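Local atomic coordinates of putative phosphomannomutase (PDB entry 1TUO), a protein that probably catalyses the magnesium-dependent transfer of a phosphate group between two positions of a sugar phosphate. Residues A36-R41 with K134-L139; S174-V179 with P242-A247; Y181-G186 with K227-T232; V288-V293 with G330-G335; T310-F315 with D414-V419. All coordinates share one frame; numbering follows the deposited sequence.

Contact 1: residues A36-R41 with K134-L139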
# COMPACT_ATOMS: atom_id res chain seq x y z
N ALA A 36 -23.10 6.99 1.88
CA ALA A 36 -23.44 7.00 0.46
C ALA A 36 -24.14 8.31 0.10
O ALA A 36 -23.85 8.91 -0.93
CB ALA A 36 -24.33 5.82 0.11
N GLU A 37 -25.06 8.73 0.95
CA GLU A 37 -25.80 9.97 0.72
C GLU A 37 -24.84 11.16 0.68
O GLU A 37 -24.96 12.04 -0.17
CB GLU A 37 -26.83 10.19 1.83
CG GLU A 37 -27.77 11.37 1.58
CD GLU A 37 -28.80 11.08 0.50
OE1 GLU A 37 -29.42 12.04 0.00
OE2 GLU A 37 -29.02 9.89 0.17
N ALA A 38 -23.90 11.19 1.62
CA ALA A 38 -22.92 12.27 1.69
C ALA A 38 -22.07 12.32 0.43
O ALA A 38 -21.87 13.38 -0.16
CB ALA A 38 -22.02 12.07 2.90
N TYR A 39 -21.57 11.16 0.03
CA TYR A 39 -20.73 11.05 -1.15
C TYR A 39 -21.48 11.43 -2.43
O TYR A 39 -20.95 12.14 -3.28
CB TYR A 39 -20.18 9.63 -1.25
CG TYR A 39 -19.17 9.43 -2.35
CD1 TYR A 39 -18.08 10.29 -2.49
CD2 TYR A 39 -19.28 8.36 -3.23
CE1 TYR A 39 -17.12 10.09 -3.48
CE2 TYR A 39 -18.33 8.15 -4.23
CZ TYR A 39 -17.25 9.01 -4.35
OH TYR A 39 -16.31 8.80 -5.33
N GLY A 40 -22.71 10.96 -2.55
CA GLY A 40 -23.50 11.26 -3.73
C GLY A 40 -23.80 12.75 -3.84
O GLY A 40 -23.69 13.33 -4.92
N ARG A 41 -24.18 13.36 -2.72
CA ARG A 41 -24.48 14.79 -2.71
C ARG A 41 -23.23 15.56 -3.12
O ARG A 41 -23.30 16.53 -3.89
CB ARG A 41 -24.94 15.24 -1.32
CG ARG A 41 -26.25 14.60 -0.88
CD ARG A 41 -26.82 15.26 0.38
NE ARG A 41 -28.00 14.54 0.87
CZ ARG A 41 -28.83 14.99 1.81
NH1 ARG A 41 -28.62 16.17 2.38
NH2 ARG A 41 -29.87 14.26 2.18
N LYS A 134 -12.86 16.16 3.80
CA LYS A 134 -13.60 17.00 4.73
C LYS A 134 -14.96 17.39 4.17
O LYS A 134 -15.94 17.44 4.89
CB LYS A 134 -12.79 18.26 5.05
CG LYS A 134 -11.61 18.03 5.98
CD LYS A 134 -12.09 17.53 7.34
CE LYS A 134 -10.94 17.36 8.32
NZ LYS A 134 -11.42 16.91 9.66
N ALA A 135 -15.00 17.65 2.87
CA ALA A 135 -16.24 18.04 2.21
C ALA A 135 -17.29 16.93 2.30
O ALA A 135 -18.47 17.19 2.56
CB ALA A 135 -15.97 18.40 0.76
N ILE A 136 -16.86 15.70 2.07
CA ILE A 136 -17.77 14.56 2.13
C ILE A 136 -18.25 14.35 3.57
O ILE A 136 -19.44 14.12 3.82
CB ILE A 136 -17.07 13.28 1.61
CG1 ILE A 136 -16.76 13.44 0.11
CG2 ILE A 136 -17.95 12.07 1.83
CD1 ILE A 136 -15.79 12.39 -0.44
N GLU A 137 -17.33 14.44 4.52
CA GLU A 137 -17.65 14.25 5.93
C GLU A 137 -18.71 15.25 6.39
O GLU A 137 -19.63 14.91 7.14
CB GLU A 137 -16.40 14.43 6.79
CG GLU A 137 -16.62 14.21 8.28
CD GLU A 137 -15.41 14.61 9.10
OE1 GLU A 137 -15.02 13.83 9.99
OE2 GLU A 137 -14.85 15.70 8.87
N ALA A 138 -18.57 16.48 5.93
CA ALA A 138 -19.50 17.54 6.30
C ALA A 138 -20.93 17.27 5.83
O ALA A 138 -21.89 17.76 6.44
CB ALA A 138 -19.01 18.88 5.74
N LEU A 139 -21.07 16.50 4.76
CA LEU A 139 -22.39 16.19 4.20
C LEU A 139 -23.08 14.94 4.73
O LEU A 139 -24.16 14.59 4.24
CB LEU A 139 -22.28 16.10 2.68
CG LEU A 139 -21.92 17.40 1.96
CD1 LEU A 139 -21.58 17.10 0.51
CD2 LEU A 139 -23.11 18.36 2.05

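Contact 2: residues S174-V179 with P242-A247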
# COMPACT_ATOMS: atom_id res chain seq x y z
N SER A 174 11.18 -12.09 -18.90
CA SER A 174 11.24 -13.46 -19.39
C SER A 174 12.52 -14.15 -18.96
O SER A 174 12.60 -15.38 -18.96
CB SER A 174 11.13 -13.47 -20.92
OG SER A 174 12.27 -12.87 -21.52
N GLY A 175 13.53 -13.36 -18.59
CA GLY A 175 14.80 -13.93 -18.17
C GLY A 175 14.82 -14.47 -16.75
O GLY A 175 15.78 -15.15 -16.37
N PHE A 176 13.80 -14.17 -15.95
CA PHE A 176 13.76 -14.66 -14.57
C PHE A 176 13.96 -16.16 -14.57
O PHE A 176 13.25 -16.89 -15.27
CB PHE A 176 12.43 -14.30 -13.90
CG PHE A 176 12.36 -14.70 -12.45
CD1 PHE A 176 13.26 -14.17 -11.53
CD2 PHE A 176 11.41 -15.62 -12.01
CE1 PHE A 176 13.21 -14.55 -10.19
CE2 PHE A 176 11.36 -16.01 -10.67
CZ PHE A 176 12.26 -15.47 -9.76
N SER A 177 14.92 -16.63 -13.78
CA SER A 177 15.24 -18.05 -13.72
C SER A 177 14.77 -18.79 -12.48
O SER A 177 15.11 -19.96 -12.28
CB SER A 177 16.76 -18.23 -13.86
OG SER A 177 17.45 -17.48 -12.88
N GLY A 178 13.98 -18.13 -11.64
CA GLY A 178 13.50 -18.80 -10.44
C GLY A 178 12.00 -19.04 -10.44
O GLY A 178 11.36 -19.13 -11.49
N VAL A 179 11.45 -19.16 -9.24
CA VAL A 179 10.03 -19.37 -9.05
C VAL A 179 9.53 -18.25 -8.15
O VAL A 179 10.23 -17.85 -7.22
CB VAL A 179 9.74 -20.72 -8.36
CG1 VAL A 179 10.54 -20.83 -7.08
CG2 VAL A 179 8.26 -20.84 -8.05
N PRO A 242 17.36 -17.45 -7.44
CA PRO A 242 16.75 -16.15 -7.16
C PRO A 242 15.26 -16.21 -6.81
O PRO A 242 14.56 -15.22 -6.90
CB PRO A 242 16.98 -15.40 -8.46
CG PRO A 242 16.74 -16.48 -9.47
CD PRO A 242 17.49 -17.67 -8.89
N SER A 243 14.79 -17.39 -6.41
CA SER A 243 13.38 -17.54 -6.05
C SER A 243 13.06 -16.74 -4.79
O SER A 243 13.91 -16.57 -3.92
CB SER A 243 13.05 -19.01 -5.81
OG SER A 243 13.20 -19.75 -7.01
N PHE A 244 11.83 -16.24 -4.72
CA PHE A 244 11.41 -15.48 -3.55
C PHE A 244 9.90 -15.39 -3.48
O PHE A 244 9.20 -15.77 -4.42
CB PHE A 244 12.03 -14.07 -3.57
CG PHE A 244 11.53 -13.18 -4.67
CD1 PHE A 244 10.58 -12.19 -4.41
CD2 PHE A 244 12.04 -13.28 -5.96
CE1 PHE A 244 10.14 -11.33 -5.41
CE2 PHE A 244 11.61 -12.43 -6.97
CZ PHE A 244 10.66 -11.45 -6.70
N ALA A 245 9.41 -14.90 -2.36
CA ALA A 245 7.97 -14.78 -2.19
C ALA A 245 7.54 -13.35 -2.00
O ALA A 245 8.26 -12.56 -1.39
CB ALA A 245 7.53 -15.60 -0.99
N VAL A 246 6.39 -13.01 -2.57
CA VAL A 246 5.81 -11.69 -2.37
C VAL A 246 4.51 -11.97 -1.64
O VAL A 246 3.80 -12.91 -1.99
CB VAL A 246 5.49 -10.94 -3.69
CG1 VAL A 246 6.78 -10.45 -4.31
CG2 VAL A 246 4.73 -11.83 -4.64
N ALA A 247 4.23 -11.20 -0.60
CA ALA A 247 3.01 -11.37 0.16
C ALA A 247 2.24 -10.07 0.03
O ALA A 247 2.71 -9.02 0.47
CB ALA A 247 3.33 -11.63 1.63

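Contact 3: residues Y181-G186 with K227-T232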
# COMPACT_ATOMS: atom_id res chain seq x y z
N TYR A 181 6.80 -17.11 -5.45
CA TYR A 181 5.77 -17.57 -4.54
C TYR A 181 4.92 -16.34 -4.26
O TYR A 181 5.46 -15.25 -4.04
CB TYR A 181 6.37 -18.09 -3.23
CG TYR A 181 7.10 -19.41 -3.37
CD1 TYR A 181 8.41 -19.46 -3.85
CD2 TYR A 181 6.47 -20.61 -3.05
CE1 TYR A 181 9.08 -20.68 -4.00
CE2 TYR A 181 7.12 -21.84 -3.20
CZ TYR A 181 8.43 -21.86 -3.67
OH TYR A 181 9.08 -23.07 -3.80
N HIS A 182 3.60 -16.51 -4.31
CA HIS A 182 2.69 -15.41 -4.04
C HIS A 182 1.72 -15.77 -2.94
O HIS A 182 0.78 -16.55 -3.15
CB HIS A 182 1.89 -15.02 -5.28
CG HIS A 182 0.93 -13.90 -5.05
ND1 HIS A 182 -0.12 -13.62 -5.90
CD2 HIS A 182 0.85 -12.99 -4.05
CE1 HIS A 182 -0.80 -12.58 -5.44
NE2 HIS A 182 -0.23 -12.18 -4.32
N ASP A 183 1.96 -15.20 -1.77
CA ASP A 183 1.12 -15.38 -0.59
C ASP A 183 0.10 -14.25 -0.69
O ASP A 183 0.45 -13.08 -0.56
CB ASP A 183 1.99 -15.23 0.65
CG ASP A 183 1.21 -15.34 1.94
OD1 ASP A 183 1.87 -15.23 3.00
OD2 ASP A 183 -0.03 -15.52 1.92
N SER A 184 -1.16 -14.61 -0.96
CA SER A 184 -2.23 -13.62 -1.07
C SER A 184 -2.87 -13.31 0.27
O SER A 184 -3.66 -12.37 0.39
CB SER A 184 -3.30 -14.12 -2.05
OG SER A 184 -2.81 -14.11 -3.38
N MET A 185 -2.51 -14.09 1.29
CA MET A 185 -3.02 -13.92 2.65
C MET A 185 -4.54 -13.99 2.73
O MET A 185 -5.14 -13.49 3.69
CB MET A 185 -2.52 -12.59 3.24
CG MET A 185 -1.01 -12.40 3.19
SD MET A 185 -0.41 -10.92 4.07
CE MET A 185 -0.19 -11.59 5.75
N GLY A 186 -5.16 -14.63 1.74
CA GLY A 186 -6.61 -14.74 1.71
C GLY A 186 -7.23 -13.44 1.25
O GLY A 186 -8.46 -13.25 1.32
N LYS A 227 5.12 -11.64 11.80
CA LYS A 227 4.12 -12.29 12.65
C LYS A 227 2.94 -12.91 11.91
O LYS A 227 2.29 -13.82 12.42
CB LYS A 227 3.59 -11.33 13.73
CG LYS A 227 2.85 -10.11 13.21
CD LYS A 227 2.04 -9.45 14.33
CE LYS A 227 0.91 -10.37 14.81
NZ LYS A 227 0.10 -9.79 15.92
N ASN A 228 2.68 -12.45 10.70
CA ASN A 228 1.58 -12.98 9.91
C ASN A 228 2.06 -13.82 8.73
O ASN A 228 1.25 -14.32 7.95
CB ASN A 228 0.71 -11.84 9.39
CG ASN A 228 0.16 -10.98 10.51
OD1 ASN A 228 -0.54 -11.47 11.40
ND2 ASN A 228 0.48 -9.69 10.48
N LEU A 229 3.37 -14.01 8.62
CA LEU A 229 3.95 -14.75 7.51
C LEU A 229 4.61 -16.09 7.86
O LEU A 229 5.40 -16.61 7.08
CB LEU A 229 4.97 -13.86 6.80
CG LEU A 229 4.40 -12.62 6.11
CD1 LEU A 229 5.53 -11.74 5.62
CD2 LEU A 229 3.49 -13.04 4.97
N GLY A 230 4.27 -16.64 9.02
CA GLY A 230 4.85 -17.91 9.43
C GLY A 230 4.87 -18.99 8.36
O GLY A 230 5.92 -19.58 8.08
N VAL A 231 3.72 -19.24 7.75
CA VAL A 231 3.62 -20.26 6.71
C VAL A 231 4.55 -20.01 5.53
O VAL A 231 5.16 -20.93 4.99
CB VAL A 231 2.17 -20.38 6.18
CG1 VAL A 231 2.11 -21.42 5.07
CG2 VAL A 231 1.24 -20.78 7.32
N THR A 232 4.66 -18.74 5.13
CA THR A 232 5.52 -18.37 4.01
C THR A 232 7.00 -18.42 4.37
O THR A 232 7.82 -18.81 3.55
CB THR A 232 5.14 -16.96 3.50
OG1 THR A 232 3.76 -16.97 3.12
CG2 THR A 232 5.99 -16.56 2.31

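Contact 4: residues V288-V293 with G330-G335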
# COMPACT_ATOMS: atom_id res chain seq x y z
N VAL A 288 9.88 10.25 -3.40
CA VAL A 288 9.10 10.82 -2.30
C VAL A 288 8.94 9.75 -1.23
O VAL A 288 8.65 8.60 -1.54
CB VAL A 288 7.71 11.29 -2.79
CG1 VAL A 288 7.01 12.07 -1.69
CG2 VAL A 288 7.86 12.13 -4.06
N LYS A 289 9.15 10.12 0.03
CA LYS A 289 9.04 9.17 1.14
C LYS A 289 8.41 9.83 2.36
O LYS A 289 8.58 11.03 2.57
CB LYS A 289 10.43 8.65 1.52
CG LYS A 289 11.43 9.77 1.86
CD LYS A 289 12.68 9.25 2.58
CE LYS A 289 12.59 9.50 4.09
NZ LYS A 289 13.87 9.22 4.82
N ASN A 290 7.68 9.06 3.16
CA ASN A 290 7.12 9.67 4.35
C ASN A 290 8.20 9.70 5.44
O ASN A 290 9.29 9.14 5.27
CB ASN A 290 5.84 8.95 4.84
CG ASN A 290 6.09 7.62 5.53
OD1 ASN A 290 7.16 7.38 6.10
ND2 ASN A 290 5.08 6.76 5.52
N PHE A 291 7.89 10.38 6.53
CA PHE A 291 8.80 10.59 7.65
C PHE A 291 9.42 9.36 8.33
O PHE A 291 10.46 9.48 8.97
CB PHE A 291 8.07 11.45 8.69
CG PHE A 291 8.98 12.22 9.61
CD1 PHE A 291 10.09 12.90 9.12
CD2 PHE A 291 8.68 12.31 10.97
CE1 PHE A 291 10.88 13.68 9.97
CE2 PHE A 291 9.47 13.08 11.82
CZ PHE A 291 10.57 13.77 11.32
N ALA A 292 8.79 8.20 8.21
CA ALA A 292 9.31 7.00 8.86
C ALA A 292 10.13 6.09 7.95
O ALA A 292 10.54 5.00 8.36
CB ALA A 292 8.16 6.22 9.49
N VAL A 293 10.36 6.53 6.72
CA VAL A 293 11.13 5.75 5.77
C VAL A 293 12.64 5.90 6.01
O VAL A 293 13.11 6.96 6.40
CB VAL A 293 10.81 6.19 4.31
CG1 VAL A 293 11.78 5.55 3.34
CG2 VAL A 293 9.37 5.79 3.96
N GLY A 330 7.51 6.66 -5.09
CA GLY A 330 7.03 7.21 -3.83
C GLY A 330 6.77 6.06 -2.88
O GLY A 330 6.17 5.06 -3.27
N GLY A 331 7.21 6.17 -1.63
CA GLY A 331 6.97 5.04 -0.75
C GLY A 331 6.78 5.35 0.72
O GLY A 331 7.11 6.43 1.21
N GLU A 332 6.22 4.37 1.41
CA GLU A 332 5.96 4.46 2.84
C GLU A 332 6.69 3.34 3.56
O GLU A 332 7.14 2.37 2.94
CB GLU A 332 4.46 4.35 3.10
CG GLU A 332 3.64 5.45 2.48
CD GLU A 332 2.16 5.24 2.72
OE1 GLU A 332 1.43 6.24 2.79
OE2 GLU A 332 1.75 4.07 2.82
N GLU A 333 6.81 3.47 4.87
CA GLU A 333 7.49 2.46 5.68
C GLU A 333 6.63 1.21 5.88
O GLU A 333 7.08 0.24 6.48
CB GLU A 333 7.86 3.07 7.03
CG GLU A 333 6.90 4.16 7.48
CD GLU A 333 5.46 3.69 7.56
OE1 GLU A 333 4.57 4.42 7.07
OE2 GLU A 333 5.23 2.59 8.10
N SER A 334 5.41 1.25 5.36
CA SER A 334 4.47 0.13 5.50
C SER A 334 4.37 -0.83 4.32
O SER A 334 3.54 -1.75 4.35
CB SER A 334 3.08 0.67 5.82
OG SER A 334 3.06 1.26 7.11
N GLY A 335 5.18 -0.63 3.29
CA GLY A 335 5.15 -1.52 2.16
C GLY A 335 4.40 -0.98 0.95
O GLY A 335 4.38 -1.61 -0.11
O HOH W 1 2.82 8.24 4.02

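Contact 5: residues T310-F315 with D414-V419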
# COMPACT_ATOMS: atom_id res chain seq x y z
N THR A 310 10.59 14.56 1.62
CA THR A 310 10.07 13.87 2.79
C THR A 310 8.74 14.49 3.18
O THR A 310 8.62 15.71 3.30
CB THR A 310 11.04 13.98 3.98
OG1 THR A 310 12.29 13.38 3.62
CG2 THR A 310 10.48 13.26 5.21
N THR A 311 7.74 13.64 3.38
CA THR A 311 6.40 14.10 3.73
C THR A 311 5.92 13.46 5.03
O THR A 311 6.46 12.45 5.48
CB THR A 311 5.39 13.71 2.65
OG1 THR A 311 5.35 12.28 2.54
CG2 THR A 311 5.80 14.31 1.31
N PRO A 312 4.90 14.06 5.66
CA PRO A 312 4.38 13.49 6.90
C PRO A 312 3.73 12.17 6.50
O PRO A 312 3.49 11.93 5.32
CB PRO A 312 3.34 14.51 7.34
CG PRO A 312 3.90 15.81 6.81
CD PRO A 312 4.35 15.41 5.43
N VAL A 313 3.45 11.30 7.46
CA VAL A 313 2.81 10.03 7.13
C VAL A 313 1.40 10.29 6.60
O VAL A 313 0.66 11.12 7.13
CB VAL A 313 2.74 9.10 8.36
CG1 VAL A 313 1.91 7.86 8.03
CG2 VAL A 313 4.14 8.70 8.78
N GLY A 314 1.05 9.57 5.54
CA GLY A 314 -0.24 9.72 4.90
C GLY A 314 0.04 9.75 3.41
O GLY A 314 0.77 10.62 2.95
N PHE A 315 -0.52 8.81 2.66
CA PHE A 315 -0.24 8.76 1.23
C PHE A 315 -0.73 9.98 0.46
O PHE A 315 -0.25 10.26 -0.64
CB PHE A 315 -0.82 7.48 0.61
CG PHE A 315 -0.33 7.21 -0.78
CD1 PHE A 315 -1.05 7.65 -1.89
CD2 PHE A 315 0.88 6.55 -0.99
CE1 PHE A 315 -0.58 7.43 -3.18
CE2 PHE A 315 1.35 6.33 -2.28
CZ PHE A 315 0.62 6.77 -3.37
N ASP A 414 13.90 16.36 14.83
CA ASP A 414 13.02 16.77 13.74
C ASP A 414 11.58 16.46 14.12
O ASP A 414 11.22 15.30 14.33
CB ASP A 414 13.42 16.04 12.45
CG ASP A 414 12.70 16.56 11.21
OD1 ASP A 414 13.18 16.27 10.09
OD2 ASP A 414 11.66 17.23 11.35
N THR A 415 10.76 17.50 14.21
CA THR A 415 9.36 17.34 14.60
C THR A 415 8.34 17.52 13.47
O THR A 415 7.20 17.91 13.71
CB THR A 415 8.99 18.31 15.75
OG1 THR A 415 9.33 19.66 15.38
CG2 THR A 415 9.75 17.95 17.02
N LEU A 416 8.75 17.21 12.24
CA LEU A 416 7.85 17.34 11.09
C LEU A 416 6.52 16.63 11.33
O LEU A 416 5.45 17.18 11.06
CB LEU A 416 8.50 16.77 9.83
CG LEU A 416 7.66 16.80 8.55
CD1 LEU A 416 7.34 18.24 8.18
CD2 LEU A 416 8.43 16.13 7.42
N ASP A 417 6.59 15.40 11.82
CA ASP A 417 5.41 14.59 12.08
C ASP A 417 5.76 13.65 13.22
O ASP A 417 6.32 12.57 13.01
CB ASP A 417 5.04 13.82 10.81
CG ASP A 417 3.81 12.96 10.98
OD1 ASP A 417 2.90 13.35 11.73
OD2 ASP A 417 3.76 11.88 10.35
N GLY A 418 5.42 14.07 14.43
CA GLY A 418 5.74 13.29 15.61
C GLY A 418 7.02 13.90 16.14
O GLY A 418 7.23 15.10 16.00
N VAL A 419 7.89 13.08 16.74
CA VAL A 419 9.16 13.59 17.25
C VAL A 419 10.27 12.61 16.91
O VAL A 419 10.24 11.46 17.33
CB VAL A 419 9.12 13.77 18.78
CG1 VAL A 419 10.41 14.43 19.25
CG2 VAL A 419 7.91 14.60 19.19

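Contact 1: residues A36-R41 with K134-L139
Ala38 overlaps the last turn of the helix 130-138 with its methyl group. CB sits 3.4 Å from the carbonyl O of Ile136 and 4.0 Å from CB of Leu139, and the methyl faces the backbone where that helix runs out. A side chain this short lets the two backbones come close: the CA atoms of Ala38 and Leu139 are 4.7 Å apart.

One residue on, Tyr39 and Ile136 lie side by side and point the same way. The CD1 methyl of Ile136 reaches the edge of the tyrosine ring, near its plane, at 3.7 Å from Tyr39 CD1. The ring stands there because Tyr39 CG is anti to its backbone N (chi1 -174°), and the ring also meets that of Phe120. Leu139 also packs against Ala38, its CD1 3.8 Å from the carbonyl O of Ala38 and within 4.3 Å of Arg41 CB at the outer border of the contact.

No hydrogen bond joins the two segments; the contact is van der Waals packing, partly of a methyl on backbone carbonyls. On helix 29-45, Arg41 and Glu37 pair with each other. Arg41 grips Glu37 side-on, with NE and NH2 both directed at OE1, and the NE bond of 3.0 Å uses the anti lone pair of that oxygen. The other oxygen, OE2, is taken by His71 of helix 61-75. Plain helix-to-helix packing of this sort, an alanine against a helix terminus, belongs here to the first alpha/beta/alpha domain of the phosphohexose mutase fold.

Contact 2: residues S174-V179 with P242-A247
Val179 N donates to Ser243 OG at 2.9 Å with an N-H...O angle of 157°, although the hydroxyl is crowded in the model and its exact place is less certain. A second, weak bond runs the other way, from Phe244 N to Val179 O at 3.4 Å. These two bonds lie at the mouth of the parallel pairing between strands 180-183 and 244-248, in the mixed sheet of the second alpha/beta/alpha domain. The ladder proper continues just beyond, where Phe244 and Val246 bond to Tyr181. If the serine hydroxyl is placed correctly, it takes up a backbone N-H before the strands are regular.

Farther out the contact is van der Waals packing. Pro242, which follows a cis peptide bond, sets its CG against Ser177 OG at 3.6 Å and near the backbone N of Gly178. Phe176 and Pro242 slide past each other in opposite directions, with Phe176 CE1 4.1 Å from Pro242 CG. The carbonyl O of Pro242 meets the edge of the phenylalanine ring, near its plane, 3.6 Å from CE1. Gly178 N lies over the centre of one face of that same ring, the chain having folded back on its own side chain. Leu356 and Val359 of helix 348-362 also pack on Phe176.

The two phenylalanines also pack together, their side chains crossing at a slant: Phe176 CE1 lies at the edge of the Phe244 ring, near its plane, 4.2 Å from Phe244 CE2.

Contact 3: residues Y181-G186 with K227-T232
Asp183 and Thr232 make the tight part of this contact. The threonine hydroxyl OG1 donates to Asp183 OD1 over 2.6 Å, approaching from above the carboxylate, 51° out of its plane. Beside it, the CD2 methyl of Leu229 lies 3.4 Å from the same oxygen. A chi1 of 177° swings the Asp183 carboxylate away from the backbone N and carries it from the end of strand 180-183 to the first turn of helix 230-236. Its second oxygen, OD2, accepts from Met185 N at 2.9 Å and closes an Asx turn where the strand gives way to the following loop.

Around Met185 the packing is looser and made by carbon atoms. The methionine bends at chi3 (88°), bringing its CE methyl to 3.8 Å from Asn228 CB and 4.0 Å from Leu229 CD2; the side chains of Met185 and Asn228 cross nearly at right angles. The amide of Asn228 is engaged elsewhere, by Glu223 O and Asn221 N. Solvent lies toward the outer side of the second segment, where Lys227, Gly230 and Val231 are exposed, while the residues that touch are buried.

This is a strand C-terminus facing a helix N-terminus in the second alpha/beta/alpha domain. Arg210 forms a salt bridge to Asp183 OD1 and also donates to Asn228 O. With a hydroxyl and a guanidinium on one oxygen and a backbone N-H on the other, the buried carboxylate is well supplied with donors, which would be expected to favour its charged form.

Contact 4: residues V288-V293 with G330-G335
Asn290 reaches Glu333 with its amide: ND2 donates to OE1 at 2.9 Å, on the anti lone pair of that oxygen, with the amide and carboxylate planes only 15° apart. A water accepts from the same nitrogen and donates to Glu332 OE1 at 2.7 Å, bridging the asparagine to a second glutamate. A chi1 of 76° tucks the amide back over its own main chain, where OD1 accepts from Ala292 N at 2.8 Å, an Asx turn at the end of the strand.

Among backbone groups, Gly331 N donates to Val288 O at 2.8 Å in the parallel pairing of the strands. Asn290 N then makes a weaker bond of 3.3 Å to Gly331 O. One buried polar atom, Glu333 N, has no partner in the model; Val293 CG2 lies 3.6 Å from it. Both carboxylates gain further partners: Ser334 OG donates to Glu333 OE2 at 2.7 Å, on the syn side but tilted out of the plane, and Arg346 forms a salt bridge with Glu332 OE2. Lys289 NZ bends back to Val293 O and also pairs with Asp298.

Gly331 to Gly335 match the GEXSG signature of phosphohexomutases, so this segment probably belongs to the sugar-recognition loop. Strands 286-290 and 327-331 are neighbours in the mixed sheet of the third alpha/beta/alpha domain, and each runs out into a type I turn. Strand 308-311 pairs with 286-290, strand 337-339 lies antiparallel beyond 327-331, and helix 315-322 packs on Val288 and Glu332. Phe291 and Ala292 reach Leu429 of strand 426-431.

Contact 5: residues T310-F315 with D414-V419
Thr310 and Leu416 begin the contact: the leucine CD2 methyl lies 4.2 Å from Thr310 CG2 and 4.1 Å from Thr310 O. The two side chains meet at a slant. In Leu416 an extended chi1 (178°) carries the branched end of the side chain to Thr310. Thr311 turns its side chain to the other side, toward Trp317 and Ile318 of helix 315-322, and only its backbone comes near the leucine.

Pro312 lies where strand 308-311 has just ended. Its CG approaches Leu416 CG at 4.3 Å, and its CB stands 3.9 Å from Asp417 CB, so the pyrrolidine ring is bordered by Leu416 and Asp417 of the loop. Here the third alpha/beta/alpha domain meets the C-terminal domain of the phosphohexose mutase fold: the loop between strands 410-414 and 419-423 of the latter rests on the end of an outer strand of the former. An Asx turn shapes that loop, Asp414 OD2 accepting from Leu416 N at 3.0 Å.

Val313 supplies the polar link. Its backbone N donates to Asp417 OD2 at 3.0 Å, nearly straight at 170°, though the donor stands above the carboxylate, 45° out of its plane. The same oxygen has a salt bridge to Arg431 of strand 426-431, a charged partner from within the C-terminal domain. Alongside the bond, the CG2 methyl of Val313 lies 3.6 Å from Asp417 OD2, and the two side chains cross at about a right angle.

From the N terminus, contact 1 comes first, closing a loop of 92 residues and tying helix 29-45 to the end of helix 130-138 in the first domain. Contact 2 closes a 62-residue loop in the second domain, and contact 3 is nested inside it; the two touch through neighbouring strands 180-183 and 244-248, with Val246 N 2.8 Å from Tyr181 O. In the third domain contact 4 closes a 36-residue loop, joining strands 286-290 and 327-331. Contact 5 crosses it, because segment 310-315 falls between the segments of contact 4 while 414-419 lies beyond, in the C-terminal domain; they touch through neighbouring strands 286-290 and 308-311. Contact 1 stands apart, its centre about 45 Å from that of contact 2.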